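Local coordinates for DUF2442 domain-containing protein (PDB 2AUW) that is of unknown function but may bind DNA, and joins a small alpha-beta domain to a helical C-terminal part, at residues P9-V14 and T24-G29; E30-D35 and W82-A87. All blocks are in the same frame, centred on the assembly; numbering follows the deposited sequence.

Overall arrangement
Contact 1 joins the first two strands of a three-stranded antiparallel sheet, and contact 2 lays helix 76-86 against the third, so both serve the same small alpha-beta unit; their centres are about 12 Å apart. Strand 21-26 links them, since the Trp26 ring packs against Leu32 and Thr24 OG1 probably bonds to Leu32 O. Each is only partly buried. Contact 1 is mainly backbone hydrogen bonding, interrupted by a bulge, with Leu11, Thr24 and Trp26 on the helix-facing side and Ala13 and Thr25 on the other. Contact 2 depends on side chains: an apolar middle, with a salt bridge at one end and an amide pairing at the other.

Contact 1. Residues P9-V14 and T24-G29; sequences PKLTAV and TTWSTG
A classic beta bulge interrupts the antiparallel pairing of strands 11-16 and 21-26, where Thr12 and Ala13 both face Thr25. Thr25 O takes both amides from the same face of its carbonyl plane, Thr12 N at 2.7 Å and Ala13 N at 3.2 Å. Within the bulge, Thr25 N returns a nearly straight bond to Ala13 O (2.7 Å, 171° at the hydrogen); regular pairing continues with Val14 and Thr24. On the face carrying Ala13 and Thr25, the methyl of Ala13 packs on Thr25 CB. A water bridges Thr12 OG1 to Trp26 O, weakly at the latter.

The indole of Trp26 lies on the other face. With its chi1 at 179°, Leu11 turns CG away from the backbone N, and chi2 then sets CD1 over one face of the Trp26 ring, 3.8 Å from the centroid of the six-membered ring and 8° off its normal. Leu11 CB meets CZ3 at the rim, while Pro9 CB approaches CE3 obliquely. Trp26 NE1 donates to Thr24 OG1 at 2.8 Å, limiting the indole's rotation; that hydroxyl is also bonded to Leu32 O of the next strand. Tyr80 of helix 76-86 meets the indole edge to face.

Past the strand end, Ser27 grips Lys10 twice: Ser27 N donates to Lys10 O in the carbonyl plane (2.8 Å), and Lys10 N donates to Ser27 OG (2.9 Å). Thr28 CG2 rests against the Pro9 ring. A type I turn from Trp26 to Gly29 carries the chain on to strand 31-35, making the bulged hairpin the first part of a three-stranded antiparallel meander.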
ATOM      1  N   PRO B   9       5.927  12.194   2.369  1.00 25.09           N
ATOM      2  CA  PRO B   9       6.791  13.261   1.791  1.00 24.87           C
ATOM      3  C   PRO B   9       8.287  12.925   1.700  1.00 24.73           C
ATOM      4  O   PRO B   9       8.852  12.231   2.568  1.00 23.83           O
ATOM      5  CB  PRO B   9       6.584  14.444   2.762  1.00 25.33           C
ATOM      6  CG  PRO B   9       5.302  14.150   3.441  1.00 25.26           C
ATOM      7  CD  PRO B   9       5.268  12.661   3.601  1.00 25.24           C
ATOM      8  N   LYS B  10       8.932  13.397   0.634  1.00 24.38           N
ATOM      9  CA  LYS B  10      10.380  13.271   0.496  1.00 24.99           C
ATOM     10  C   LYS B  10      10.978  14.650   0.714  1.00 23.84           C
ATOM     11  O   LYS B  10      10.436  15.631   0.241  1.00 23.76           O
ATOM     12  CB  LYS B  10      10.772  12.793  -0.920  1.00 26.00           C
ATOM     13  CG  LYS B  10      10.275  11.388  -1.260  1.00 30.88           C
ATOM     14  CD  LYS B  10      10.225  11.192  -2.793  1.00 34.45           C
ATOM     15  CE  LYS B  10       9.276  10.067  -3.191  1.00 38.23           C
ATOM     16  NZ  LYS B  10       9.955   8.734  -3.262  1.00 42.15           N
ATOM     17  N   LEU B  11      12.060  14.706   1.469  1.00 23.34           N
ATOM     18  CA  LEU B  11      12.807  15.941   1.672  1.00 24.19           C
ATOM     19  C   LEU B  11      13.672  16.161   0.448  1.00 24.33           C
ATOM     20  O   LEU B  11      14.602  15.393   0.181  1.00 24.12           O
ATOM     21  CB  LEU B  11      13.695  15.844   2.925  1.00 24.17           C
ATOM     22  CG  LEU B  11      14.558  17.065   3.248  1.00 24.09           C
ATOM     23  CD1 LEU B  11      13.666  18.325   3.455  1.00 21.88           C
ATOM     24  CD2 LEU B  11      15.488  16.834   4.424  1.00 25.17           C
ATOM     25  N   THR B  12      13.370  17.235  -0.271  1.00 24.98           N
ATOM     26  CA  THR B  12      14.047  17.525  -1.539  1.00 25.33           C
ATOM     27  C   THR B  12      15.018  18.696  -1.500  1.00 26.24           C
ATOM     28  O   THR B  12      15.792  18.865  -2.445  1.00 27.19           O
ATOM     29  CB  THR B  12      13.018  17.758  -2.675  1.00 24.93           C
ATOM     30  OG1 THR B  12      12.195  18.898  -2.366  1.00 24.41           O
ATOM     31  CG2 THR B  12      12.107  16.570  -2.830  1.00 25.41           C
ATOM     32  N   ALA B  13      14.991  19.515  -0.432  1.00 26.08           N
ATOM     33  CA  ALA B  13      15.982  20.570  -0.235  1.00 26.22           C
ATOM     34  C   ALA B  13      15.916  21.036   1.209  1.00 26.55           C
ATOM     35  O   ALA B  13      14.823  21.127   1.782  1.00 25.45           O
ATOM     36  CB  ALA B  13      15.696  21.782  -1.169  1.00 26.72           C
ATOM     37  N   VAL B  14      17.084  21.333   1.768  1.00 27.24           N
ATOM     38  CA  VAL B  14      17.174  22.028   3.085  1.00 27.67           C
ATOM     39  C   VAL B  14      18.188  23.185   3.010  1.00 28.77           C
ATOM     40  O   VAL B  14      19.271  23.049   2.436  1.00 29.57           O
ATOM     41  CB  VAL B  14      17.529  21.060   4.244  1.00 26.41           C
ATOM     42  CG1 VAL B  14      18.889  20.416   4.034  1.00 26.16           C
ATOM     43  CG2 VAL B  14      17.487  21.761   5.660  1.00 26.87           C
ATOM     44  N   THR B  24      12.755  24.099   4.370  1.00 22.76           N
ATOM     45  CA  THR B  24      12.734  22.694   3.901  1.00 22.39           C
ATOM     46  C   THR B  24      11.779  22.622   2.725  1.00 22.31           C
ATOM     47  O   THR B  24      10.700  23.181   2.790  1.00 22.27           O
ATOM     48  CB  THR B  24      12.289  21.706   5.014  1.00 21.90           C
ATOM     49  OG1 THR B  24      11.029  22.137   5.563  1.00 21.97           O
ATOM     50  CG2 THR B  24      13.348  21.667   6.128  1.00 21.34           C
ATOM     51  N   THR B  25      12.200  21.940   1.663  1.00 22.03           N
ATOM     52  CA  THR B  25      11.349  21.739   0.479  1.00 23.01           C
ATOM     53  C   THR B  25      11.080  20.237   0.334  1.00 21.80           C
ATOM     54  O   THR B  25      11.976  19.407   0.533  1.00 23.61           O
ATOM     55  CB  THR B  25      12.025  22.281  -0.813  1.00 23.33           C
ATOM     56  OG1 THR B  25      12.433  23.648  -0.599  1.00 25.06           O
ATOM     57  CG2 THR B  25      11.053  22.216  -1.979  1.00 22.82           C
ATOM     58  N   TRP B  26       9.857  19.920  -0.036  1.00 23.18           N
ATOM     59  CA  TRP B  26       9.358  18.556  -0.012  1.00 24.25           C
ATOM     60  C   TRP B  26       8.768  18.156  -1.372  1.00 25.01           C
ATOM     61  O   TRP B  26       8.303  19.004  -2.105  1.00 24.60           O
ATOM     62  CB  TRP B  26       8.311  18.403   1.100  1.00 24.23           C
ATOM     63  CG  TRP B  26       8.855  18.872   2.455  1.00 23.89           C
ATOM     64  CD1 TRP B  26       8.879  20.162   2.926  1.00 24.24           C
ATOM     65  CD2 TRP B  26       9.482  18.060   3.460  1.00 24.82           C
ATOM     66  NE1 TRP B  26       9.480  20.208   4.176  1.00 24.48           N
ATOM     67  CE2 TRP B  26       9.866  18.933   4.525  1.00 25.68           C
ATOM     68  CE3 TRP B  26       9.753  16.682   3.575  1.00 25.02           C
ATOM     69  CZ2 TRP B  26      10.493  18.462   5.698  1.00 23.65           C
ATOM     70  CZ3 TRP B  26      10.383  16.206   4.755  1.00 22.22           C
ATOM     71  CH2 TRP B  26      10.738  17.106   5.799  1.00 23.85           C
ATOM     72  N   SER B  27       8.766  16.850  -1.653  1.00 26.00           N
ATOM     73  CA  SER B  27       8.105  16.275  -2.836  1.00 26.13           C
ATOM     74  C   SER B  27       6.596  16.544  -2.943  1.00 27.03           C
ATOM     75  O   SER B  27       5.982  16.251  -3.999  1.00 28.08           O
ATOM     76  CB  SER B  27       8.341  14.765  -2.847  1.00 25.94           C
ATOM     77  OG  SER B  27       7.572  14.173  -1.812  1.00 23.76           O
ATOM     78  N   THR B  28       5.990  17.093  -1.886  1.00 27.21           N
ATOM     79  CA  THR B  28       4.586  17.507  -1.885  1.00 27.34           C
ATOM     80  C   THR B  28       4.385  18.875  -2.532  1.00 27.34           C
ATOM     81  O   THR B  28       3.243  19.330  -2.677  1.00 28.19           O
ATOM     82  CB  THR B  28       4.059  17.656  -0.454  1.00 27.97           C
ATOM     83  OG1 THR B  28       4.947  18.544   0.235  1.00 27.87           O
ATOM     84  CG2 THR B  28       4.011  16.277   0.289  1.00 27.23           C
ATOM     85  N   GLY B  29       5.484  19.531  -2.868  1.00 27.55           N
ATOM     86  CA  GLY B  29       5.467  20.929  -3.309  1.00 27.77           C
ATOM     87  C   GLY B  29       5.650  21.938  -2.172  1.00 28.10           C
ATOM     88  O   GLY B  29       6.047  23.079  -2.426  1.00 29.62           O
TER
HETATM   89  O   HOH W   1      10.205  19.037  -4.346  0.50 26.85           O
HETATM   90  O   HOH W   2      14.463  24.316   1.115  1.00 26.40           O

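Contact 2. Residues E30-D35 and W82-A87; sequences EVLEVD and WAKEQA
Strand 31-35, the last of the antiparallel meander, is crossed almost at a right angle (83°) by the C-terminal part of helix 76-86, in an alpha-beta layer held by side chains. Ala83 sits at the middle, its methyl between Leu32 CB and Val34 CB, the latter 3.9 Å away. The small side chain permits a close approach, and the two segment axes come within 7.4 Å. Val34 holds CG1 between its backbone N and carbonyl carbon (chi1 61°), which leaves CG2 anti to the N; CG2 reaches toward the helix and touches Trp82 CB and Ala83 N. Tyr80 and Val79, one turn back along the helix, continue this apolar layer under Leu32 and Val34.

The Lys84 side chain starts out away from the strand, but bends at chi2 and again at chi4 bring its ammonium back. Lys84 CE passes Leu32 CD1 at 3.6 Å, and Lys84 NZ forms a salt bridge with Glu30 OE2 at 3.0 Å, meeting the syn lone pair. The other carboxylate oxygen, OE1, accepts from Tyr80 OH and Thr28 OG1, so the group is held at both oxygens. A glutamine in place of Glu30 would probably leave the Lys84 ammonium without its countercharge and disturb the bonds to Tyr80 and Thr28.

A water donates to both Glu33 O and Ala83 O, joining the two backbones. At the far end the extended Gln86 side chain lays its amide along the backbone of Asp35: OE1 accepts from Asp35 N at 2.7 Å, and NE2 donates to Asp35 O, also at 2.7 Å and within 7° of the amide plane.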
ATOM      1  N   GLU B  30       5.447  21.502  -0.919  1.00 25.44           N
ATOM      2  CA  GLU B  30       5.521  22.409   0.236  1.00 25.03           C
ATOM      3  C   GLU B  30       6.920  22.934   0.485  1.00 23.71           C
ATOM      4  O   GLU B  30       7.911  22.229   0.324  1.00 23.33           O
ATOM      5  CB  GLU B  30       4.981  21.745   1.519  1.00 23.83           C
ATOM      6  CG  GLU B  30       3.541  21.370   1.479  1.00 26.19           C
ATOM      7  CD  GLU B  30       3.235  20.375   2.586  1.00 27.57           C
ATOM      8  OE1 GLU B  30       3.816  19.271   2.561  1.00 27.63           O
ATOM      9  OE2 GLU B  30       2.489  20.743   3.497  1.00 28.34           O
ATOM     10  N   VAL B  31       6.987  24.190   0.887  1.00 23.76           N
ATOM     11  CA  VAL B  31       8.223  24.827   1.316  1.00 23.86           C
ATOM     12  C   VAL B  31       7.922  25.330   2.738  1.00 23.65           C
ATOM     13  O   VAL B  31       7.043  26.157   2.941  1.00 23.69           O
ATOM     14  CB  VAL B  31       8.653  25.986   0.388  1.00 25.16           C
ATOM     15  CG1 VAL B  31       9.940  26.637   0.926  1.00 24.13           C
ATOM     16  CG2 VAL B  31       8.884  25.468  -1.027  1.00 23.87           C
ATOM     17  N   LEU B  32       8.562  24.714   3.716  1.00 24.02           N
ATOM     18  CA  LEU B  32       8.196  24.927   5.130  1.00 23.63           C
ATOM     19  C   LEU B  32       9.430  25.348   5.898  1.00 23.60           C
ATOM     20  O   LEU B  32      10.497  24.774   5.748  1.00 24.25           O
ATOM     21  CB  LEU B  32       7.648  23.629   5.755  1.00 24.08           C
ATOM     22  CG  LEU B  32       6.537  22.881   5.024  1.00 24.07           C
ATOM     23  CD1 LEU B  32       6.279  21.559   5.726  1.00 23.97           C
ATOM     24  CD2 LEU B  32       5.295  23.729   5.007  1.00 25.25           C
ATOM     25  N   GLU B  33       9.272  26.336   6.755  1.00 24.18           N
ATOM     26  CA  GLU B  33      10.364  26.753   7.613  1.00 25.53           C
ATOM     27  C   GLU B  33      10.146  26.172   9.008  1.00 23.92           C
ATOM     28  O   GLU B  33       9.022  25.900   9.428  1.00 24.16           O
ATOM     29  CB  GLU B  33      10.489  28.288   7.669  1.00 25.25           C
ATOM     30  CG  GLU B  33      10.902  28.940   6.296  1.00 29.23           C
ATOM     31  CD  GLU B  33      11.029  30.472   6.340  1.00 30.90           C
ATOM     32  OE1 GLU B  33      11.017  31.067   7.442  1.00 34.52           O
ATOM     33  OE2 GLU B  33      11.158  31.079   5.244  1.00 36.88           O
ATOM     34  N   VAL B  34      11.244  26.008   9.725  1.00 23.49           N
ATOM     35  CA  VAL B  34      11.154  25.349  11.030  1.00 22.65           C
ATOM     36  C   VAL B  34      12.346  25.767  11.884  1.00 23.35           C
ATOM     37  O   VAL B  34      13.498  25.802  11.401  1.00 23.08           O
ATOM     38  CB  VAL B  34      11.141  23.809  10.854  1.00 22.71           C
ATOM     39  CG1 VAL B  34      12.416  23.323  10.183  1.00 21.92           C
ATOM     40  CG2 VAL B  34      10.888  23.076  12.231  1.00 21.75           C
ATOM     41  N   ASP B  35      12.074  26.049  13.152  0.60 22.93           N
ATOM     42  CA  ASP B  35      13.142  26.382  14.102  0.60 23.53           C
ATOM     43  C   ASP B  35      13.597  25.100  14.778  0.60 23.61           C
ATOM     44  O   ASP B  35      12.761  24.286  15.228  0.60 23.91           O
ATOM     45  CB  ASP B  35      12.615  27.366  15.141  0.60 24.42           C
ATOM     46  CG  ASP B  35      13.729  28.071  15.895  0.60 24.22           C
ATOM     47  OD1 ASP B  35      14.461  27.419  16.644  0.60 25.39           O
ATOM     48  OD2 ASP B  35      13.868  29.286  15.718  0.60 29.61           O
ATOM     49  N   TRP B  82       7.627  18.873  13.070  1.00 20.05           N
ATOM     50  CA  TRP B  82       7.946  20.103  13.844  1.00 20.27           C
ATOM     51  C   TRP B  82       7.567  21.329  13.046  1.00 20.91           C
ATOM     52  O   TRP B  82       7.085  22.316  13.609  1.00 21.28           O
ATOM     53  CB  TRP B  82       9.432  20.197  14.186  1.00 20.41           C
ATOM     54  CG  TRP B  82       9.964  19.011  14.903  1.00 19.88           C
ATOM     55  CD1 TRP B  82       9.229  18.090  15.588  1.00 22.04           C
ATOM     56  CD2 TRP B  82      11.327  18.608  15.013  1.00 19.59           C
ATOM     57  NE1 TRP B  82      10.048  17.121  16.106  1.00 19.48           N
ATOM     58  CE2 TRP B  82      11.341  17.410  15.768  1.00 21.48           C
ATOM     59  CE3 TRP B  82      12.548  19.127  14.542  1.00 16.86           C
ATOM     60  CZ2 TRP B  82      12.523  16.723  16.059  1.00 21.13           C
ATOM     61  CZ3 TRP B  82      13.715  18.457  14.848  1.00 20.97           C
ATOM     62  CH2 TRP B  82      13.687  17.247  15.593  1.00 20.98           C
ATOM     63  N   ALA B  83       7.765  21.255  11.723  1.00 20.96           N
ATOM     64  CA  ALA B  83       7.452  22.387  10.866  1.00 21.85           C
ATOM     65  C   ALA B  83       5.953  22.632  10.920  1.00 22.34           C
ATOM     66  O   ALA B  83       5.490  23.791  11.050  1.00 22.13           O
ATOM     67  CB  ALA B  83       7.918  22.115   9.413  1.00 22.75           C
ATOM     68  N   LYS B  84       5.172  21.548  10.821  1.00 22.33           N
ATOM     69  CA  LYS B  84       3.695  21.671  10.910  1.00 23.88           C
ATOM     70  C   LYS B  84       3.245  22.230  12.276  1.00 24.23           C
ATOM     71  O   LYS B  84       2.452  23.193  12.364  1.00 24.20           O
ATOM     72  CB  LYS B  84       3.008  20.331  10.632  1.00 23.57           C
ATOM     73  CG  LYS B  84       3.121  19.865   9.161  1.00 26.31           C
ATOM     74  CD  LYS B  84       2.824  21.020   8.202  1.00 30.77           C
ATOM     75  CE  LYS B  84       3.006  20.629   6.739  1.00 31.10           C
ATOM     76  NZ  LYS B  84       1.724  20.084   6.291  1.00 33.46           N
ATOM     77  N   GLU B  85       3.759  21.621  13.337  1.00 24.09           N
ATOM     78  CA  GLU B  85       3.420  22.001  14.712  1.00 24.44           C
ATOM     79  C   GLU B  85       3.763  23.474  15.000  1.00 26.11           C
ATOM     80  O   GLU B  85       2.931  24.238  15.539  1.00 27.35           O
ATOM     81  CB  GLU B  85       4.117  21.033  15.669  1.00 24.03           C
ATOM     82  CG  GLU B  85       3.513  19.605  15.611  1.00 22.64           C
ATOM     83  CD  GLU B  85       4.390  18.562  16.262  1.00 29.12           C
ATOM     84  OE1 GLU B  85       5.317  18.975  16.999  1.00 28.91           O
ATOM     85  OE2 GLU B  85       4.161  17.334  16.065  1.00 24.60           O
ATOM     86  N   GLN B  86       4.928  23.904  14.554  1.00 26.80           N
ATOM     87  CA  GLN B  86       5.332  25.304  14.724  1.00 28.92           C
ATOM     88  C   GLN B  86       4.464  26.300  13.944  1.00 30.23           C
ATOM     89  O   GLN B  86       4.432  27.483  14.287  1.00 31.67           O
ATOM     90  CB  GLN B  86       6.808  25.497  14.380  1.00 28.14           C
ATOM     91  CG  GLN B  86       7.753  24.871  15.374  1.00 27.44           C
ATOM     92  CD  GLN B  86       9.189  25.030  14.956  1.00 26.79           C
ATOM     93  OE1 GLN B  86       9.525  25.924  14.169  1.00 25.91           O
ATOM     94  NE2 GLN B  86      10.052  24.153  15.458  1.00 22.40           N
ATOM     95  N   ALA B  87       3.771  25.834  12.907  1.00 30.80           N
ATOM     96  CA  ALA B  87       2.826  26.669  12.156  1.00 31.32           C
ATOM     97  C   ALA B  87       1.404  26.593  12.736  1.00 31.71           C
ATOM     98  O   ALA B  87       0.467  27.168  12.188  1.00 32.65           O
ATOM     99  CB  ALA B  87       2.848  26.313  10.677  1.00 30.95           C
TER
HETATM  100  O   HOH W   3       6.527  26.194  10.648  1.00 38.22           O